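Local coordinates for protein cellulase (Xanthomonas axonopodis pv. citri, PDB 4W7W) that probably hydrolyses the beta-1,4-glycosidic bonds of cellulose as a glycosyl hydrolase family 5 (alpha/beta)8-barrel enzyme, and is captured here with cellopentaose, at residues Asn156-Ala160 with Pro161-Asn165; Gly250-Ser253 with Trp254-Asn258. All blocks are in the same frame, centred on the assembly; numbering follows the deposited sequence. Where two conformers were deposited one is given.

In the fold
Both contacts are local and lie outside the closed eight-stranded parallel barrel, in series along the chain. Contact 1 (156-160 with 161-165) is a loop-to-helix junction, joining the end of the loop after strand 147-150 to the first turn of helix 160-176, which leads on to strand 183-186. Contact 2 (250-253 with 254-258) lies wholly within helix 243-258 of the outer layer, in the beta-alpha-beta unit formed with strands 219-226 and 262-268. Their centres are about 20 Å apart, with nearest atoms about 10 Å from each other. The side chains of Ile158 and Phe251 lie about 13 Å from a bound glucose unit; Glu154, which lines the glycan pocket, is on the same loop as contact 1.

Contact 1 of 2, residues Asn156-Ala160 with Pro161-Asn165; sequences NGISA and PDWAN
Ser159 meets Asp162 at the N-cap of helix 160-176, one of the outer helices of the (alpha/beta)8 barrel. In the conformer given, the serine hydroxyl sits between its own backbone N and carbonyl carbon (chi1 72°), which turns OG back over the first turn, where it accepts from Asp162 N at 3.1 Å. A water ties the same two residues together a second time: it accepts a hydrogen bond from Ser159 N at 2.8 Å and donates one to Asp162 OD2. Ser159 O in turn accepts from Trp163 N at 2.9 Å.

Ile158, just ahead of the cap, lays its side chain obliquely across this turn. From CB, the CG2 branch reaches Trp163 CB at 4.0 Å. The other branch starts at CG1, which packs on Asp162 CB at 3.8 Å and equally close to Trp163 N, and ends in CD1 at the edge of the indole, near its plane. The ring itself leads away, its NE1 bonded to Pro186 O, while Ala160 and Ala164 face helix 205-209. The next bond of the turn runs from Ala164 N to Ala160 O, at 2.9 Å.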
loop_
_atom_site.group_PDB
_atom_site.type_symbol
_atom_site.label_atom_id
_atom_site.label_comp_id
_atom_site.label_asym_id
_atom_site.label_seq_id
_atom_site.Cartn_x
_atom_site.Cartn_y
_atom_site.Cartn_z
ATOM N N ASN A 156 2.948 8.071 -10.289
ATOM C CA ASN A 156 4.025 9.003 -10.600
ATOM C C ASN A 156 3.889 9.299 -12.090
ATOM O O ASN A 156 3.137 8.622 -12.789
ATOM C CB ASN A 156 5.385 8.381 -10.272
ATOM C CG ASN A 156 5.687 7.162 -11.097
ATOM O OD1 ASN A 156 5.239 6.028 -10.786
ATOM N ND2 ASN A 156 6.399 7.356 -12.158
ATOM N N GLY A 157 4.579 10.330 -12.574
ATOM C CA GLY A 157 4.525 10.607 -14.011
ATOM C C GLY A 157 3.186 11.182 -14.453
ATOM O O GLY A 157 2.810 11.059 -15.623
ATOM N N ILE A 158 2.488 11.804 -13.509
ATOM C CA ILE A 158 1.167 12.391 -13.694
ATOM C C ILE A 158 1.104 13.539 -12.701
ATOM O O ILE A 158 1.622 13.407 -11.587
ATOM C CB ILE A 158 0.034 11.333 -13.508
ATOM C CG1 ILE A 158 -1.345 11.969 -13.698
ATOM C CG2 ILE A 158 0.151 10.609 -12.172
ATOM C CD1 ILE A 158 -2.456 10.962 -13.883
ATOM N N SER A 159 0.536 14.675 -13.085
ATOM C CA SER A 159 0.494 15.808 -12.175
ATOM C C SER A 159 -0.398 15.511 -10.985
ATOM O O SER A 159 -1.270 14.635 -11.049
ATOM C CB SER A 159 -0.017 17.054 -12.883
ATOM O OG SER A 159 -1.403 16.932 -13.129
ATOM N N ALA A 160 -0.198 16.262 -9.917
ATOM C CA ALA A 160 -1.019 16.081 -8.736
ATOM C C ALA A 160 -2.511 16.354 -9.002
ATOM O O ALA A 160 -3.343 15.561 -8.586
ATOM C CB ALA A 160 -0.477 16.869 -7.552
ATOM N N PRO A 161 -2.868 17.417 -9.749
ATOM C CA PRO A 161 -4.294 17.614 -10.044
ATOM C C PRO A 161 -4.885 16.546 -10.971
ATOM O O PRO A 161 -6.027 16.121 -10.781
ATOM C CB PRO A 161 -4.322 19.002 -10.722
ATOM C CG PRO A 161 -3.099 19.690 -10.216
ATOM C CD PRO A 161 -2.072 18.592 -10.142
ATOM N N ASP A 162 -4.104 16.073 -11.941
ATOM C CA ASP A 162 -4.619 15.047 -12.845
ATOM C C ASP A 162 -4.795 13.734 -12.087
ATOM O O ASP A 162 -5.794 13.032 -12.285
ATOM C CB ASP A 162 -3.727 14.844 -14.068
ATOM C CG ASP A 162 -3.795 15.990 -15.057
ATOM O OD1 ASP A 162 -4.714 16.813 -14.954
ATOM O OD2 ASP A 162 -2.948 16.027 -15.964
ATOM N N TRP A 163 -3.851 13.399 -11.215
ATOM C CA TRP A 163 -4.022 12.204 -10.402
ATOM C C TRP A 163 -5.223 12.363 -9.464
ATOM O O TRP A 163 -6.016 11.441 -9.300
ATOM C CB TRP A 163 -2.729 11.818 -9.626
ATOM C CG TRP A 163 -3.049 10.710 -8.681
ATOM C CD1 TRP A 163 -3.201 10.814 -7.342
ATOM C CD2 TRP A 163 -3.489 9.386 -9.034
ATOM N NE1 TRP A 163 -3.675 9.641 -6.834
ATOM C CE2 TRP A 163 -3.871 8.754 -7.857
ATOM C CE3 TRP A 163 -3.586 8.684 -10.241
ATOM C CZ2 TRP A 163 -4.344 7.449 -7.834
ATOM C CZ3 TRP A 163 -4.057 7.392 -10.221
ATOM C CH2 TRP A 163 -4.430 6.789 -9.031
ATOM N N ALA A 164 -5.381 13.542 -8.866
ATOM C CA ALA A 164 -6.519 13.755 -7.981
ATOM C C ALA A 164 -7.847 13.547 -8.704
ATOM O O ALA A 164 -8.771 12.972 -8.139
ATOM C CB ALA A 164 -6.464 15.134 -7.353
ATOM N N ASN A 165 -7.940 13.999 -9.946
ATOM C CA ASN A 165 -9.145 13.754 -10.743
ATOM C C ASN A 165 -9.376 12.262 -10.951
ATOM O O ASN A 165 -10.493 11.769 -10.824
ATOM C CB ASN A 165 -9.038 14.463 -12.106
ATOM C CG ASN A 165 -10.164 14.095 -13.064
ATOM O OD1 ASN A 165 -9.965 13.306 -14.002
ATOM N ND2 ASN A 165 -11.339 14.628 -12.827
HETATM O O HOH W 1 -0.448 14.986 -15.741
#

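Contact 2 of 2, residues Gly250-Ser253 with Trp254-Asn258; sequences GFTS and WLREN
Gly250 O receives Trp254 N at 3.0 Å. At Phe251 the ring stands with CG trans to the backbone N (chi1 177°) and crosses Leu255 obliquely: Leu255 CG lies over one ring face, 4.3 Å from the centroid, in a CH-pi contact, and Leu255 CD1 comes to 3.7 Å from Phe251 CE2 near the rim. Phe251 CE1 also approaches Trp254 CE3 at 4.4 Å. This buried side of helix 243-258 faces the barrel wall, as the connecting helix of a beta-alpha-beta crossover does, with Phe251 resting on Phe221 and Ala223 of strand 219-226 and both rings meeting Trp196 edge-to-face.

Thr252 lies alongside Arg256, the two pointing the same way, with Thr252 CG2 4.1 Å from Arg256 NH2; the guanidinium goes on to Asn289 and a salt bridge with Asp291. On the partly exposed side, Ser253 OG donates a hydrogen bond to Glu257 OE2 (2.7 Å), reaching that oxygen on its anti side, 21° out of the carboxylate plane. The same oxygen forms a salt bridge with Arg197, while Ser253 O accepts from Glu257 N at 2.8 Å.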
loop_
_atom_site.group_PDB
_atom_site.type_symbol
_atom_site.label_atom_id
_atom_site.label_comp_id
_atom_site.label_asym_id
_atom_site.label_seq_id
_atom_site.Cartn_x
_atom_site.Cartn_y
_atom_site.Cartn_z
ATOM N N GLY A 250 5.465 16.694 8.015
ATOM C CA GLY A 250 4.658 17.578 7.174
ATOM C C GLY A 250 3.337 16.956 6.731
ATOM O O GLY A 250 2.288 17.600 6.765
ATOM N N PHE A 251 3.410 15.681 6.353
ATOM C CA PHE A 251 2.234 14.905 6.000
ATOM C C PHE A 251 1.302 14.754 7.190
ATOM O O PHE A 251 0.086 14.933 7.045
ATOM C CB PHE A 251 2.685 13.555 5.438
ATOM C CG PHE A 251 1.563 12.620 5.094
ATOM C CD1 PHE A 251 0.741 12.848 4.000
ATOM C CD2 PHE A 251 1.322 11.494 5.861
ATOM C CE1 PHE A 251 -0.271 11.960 3.687
ATOM C CE2 PHE A 251 0.305 10.611 5.551
ATOM C CZ PHE A 251 -0.482 10.847 4.453
ATOM N N THR A 252 1.864 14.445 8.356
ATOM C CA THR A 252 1.057 14.311 9.564
ATOM C C THR A 252 0.305 15.608 9.853
ATOM O O THR A 252 -0.891 15.601 10.167
ATOM C CB THR A 252 1.960 13.918 10.745
ATOM O OG1 THR A 252 2.569 12.655 10.467
ATOM C CG2 THR A 252 1.205 13.823 12.046
ATOM N N SER A 253 0.997 16.740 9.715
ATOM C CA SER A 253 0.338 18.016 9.950
ATOM C C SER A 253 -0.787 18.252 8.937
ATOM O O SER A 253 -1.853 18.735 9.289
ATOM C CB SER A 253 1.331 19.177 9.897
ATOM O OG SER A 253 0.748 20.363 10.403
ATOM N N TRP A 254 -0.530 17.923 7.671
ATOM C CA TRP A 254 -1.545 18.080 6.630
ATOM C C TRP A 254 -2.796 17.271 6.966
ATOM O O TRP A 254 -3.916 17.750 6.805
ATOM C CB TRP A 254 -0.967 17.673 5.285
ATOM C CG TRP A 254 -1.932 17.811 4.165
ATOM C CD1 TRP A 254 -2.204 18.947 3.460
ATOM C CD2 TRP A 254 -2.777 16.789 3.619
ATOM N NE1 TRP A 254 -3.161 18.692 2.510
ATOM C CE2 TRP A 254 -3.517 17.372 2.579
ATOM C CE3 TRP A 254 -2.979 15.435 3.902
ATOM C CZ2 TRP A 254 -4.442 16.651 1.824
ATOM C CZ3 TRP A 254 -3.891 14.726 3.141
ATOM C CH2 TRP A 254 -4.603 15.332 2.117
ATOM N N LEU A 255 -2.608 16.037 7.432
ATOM C CA LEU A 255 -3.754 15.237 7.844
ATOM C C LEU A 255 -4.546 15.958 8.930
ATOM O O LEU A 255 -5.772 16.076 8.854
ATOM C CB LEU A 255 -3.302 13.879 8.389
ATOM C CG LEU A 255 -2.606 12.944 7.412
ATOM C CD1 LEU A 255 -2.016 11.770 8.192
ATOM C CD2 LEU A 255 -3.557 12.473 6.331
ATOM N N ARG A 256 -3.837 16.446 9.941
ATOM C CA ARG A 256 -4.490 17.095 11.056
ATOM C C ARG A 256 -5.218 18.373 10.613
ATOM O O ARG A 256 -6.358 18.613 11.026
ATOM C CB ARG A 256 -3.476 17.361 12.157
ATOM C CG ARG A 256 -4.082 17.528 13.525
ATOM C CD ARG A 256 -2.993 17.563 14.580
ATOM N NE ARG A 256 -2.533 16.225 14.937
ATOM C CZ ARG A 256 -1.275 15.857 15.085
ATOM N NH1 ARG A 256 -0.273 16.718 14.943
ATOM N NH2 ARG A 256 -1.021 14.605 15.420
ATOM N N GLU A 257 -4.560 19.163 9.763
ATOM C CA GLU A 257 -5.131 20.414 9.240
ATOM C C GLU A 257 -6.437 20.184 8.502
ATOM O O GLU A 257 -7.342 21.004 8.563
ATOM C CB GLU A 257 -4.150 21.086 8.272
ATOM C CG GLU A 257 -2.878 21.585 8.919
ATOM C CD GLU A 257 -1.716 21.686 7.947
ATOM O OE1 GLU A 257 -1.969 21.828 6.728
ATOM O OE2 GLU A 257 -0.537 21.587 8.407
ATOM N N ASN A 258 -6.515 19.063 7.796
ATOM C CA ASN A 258 -7.633 18.754 6.927
ATOM C C ASN A 258 -8.606 17.760 7.516
ATOM O O ASN A 258 -9.564 17.369 6.841
ATOM C CB ASN A 258 -7.118 18.310 5.558
ATOM C CG ASN A 258 -6.501 19.458 4.803
ATOM O OD1 ASN A 258 -7.212 20.295 4.265
ATOM N ND2 ASN A 258 -5.182 19.555 4.825
#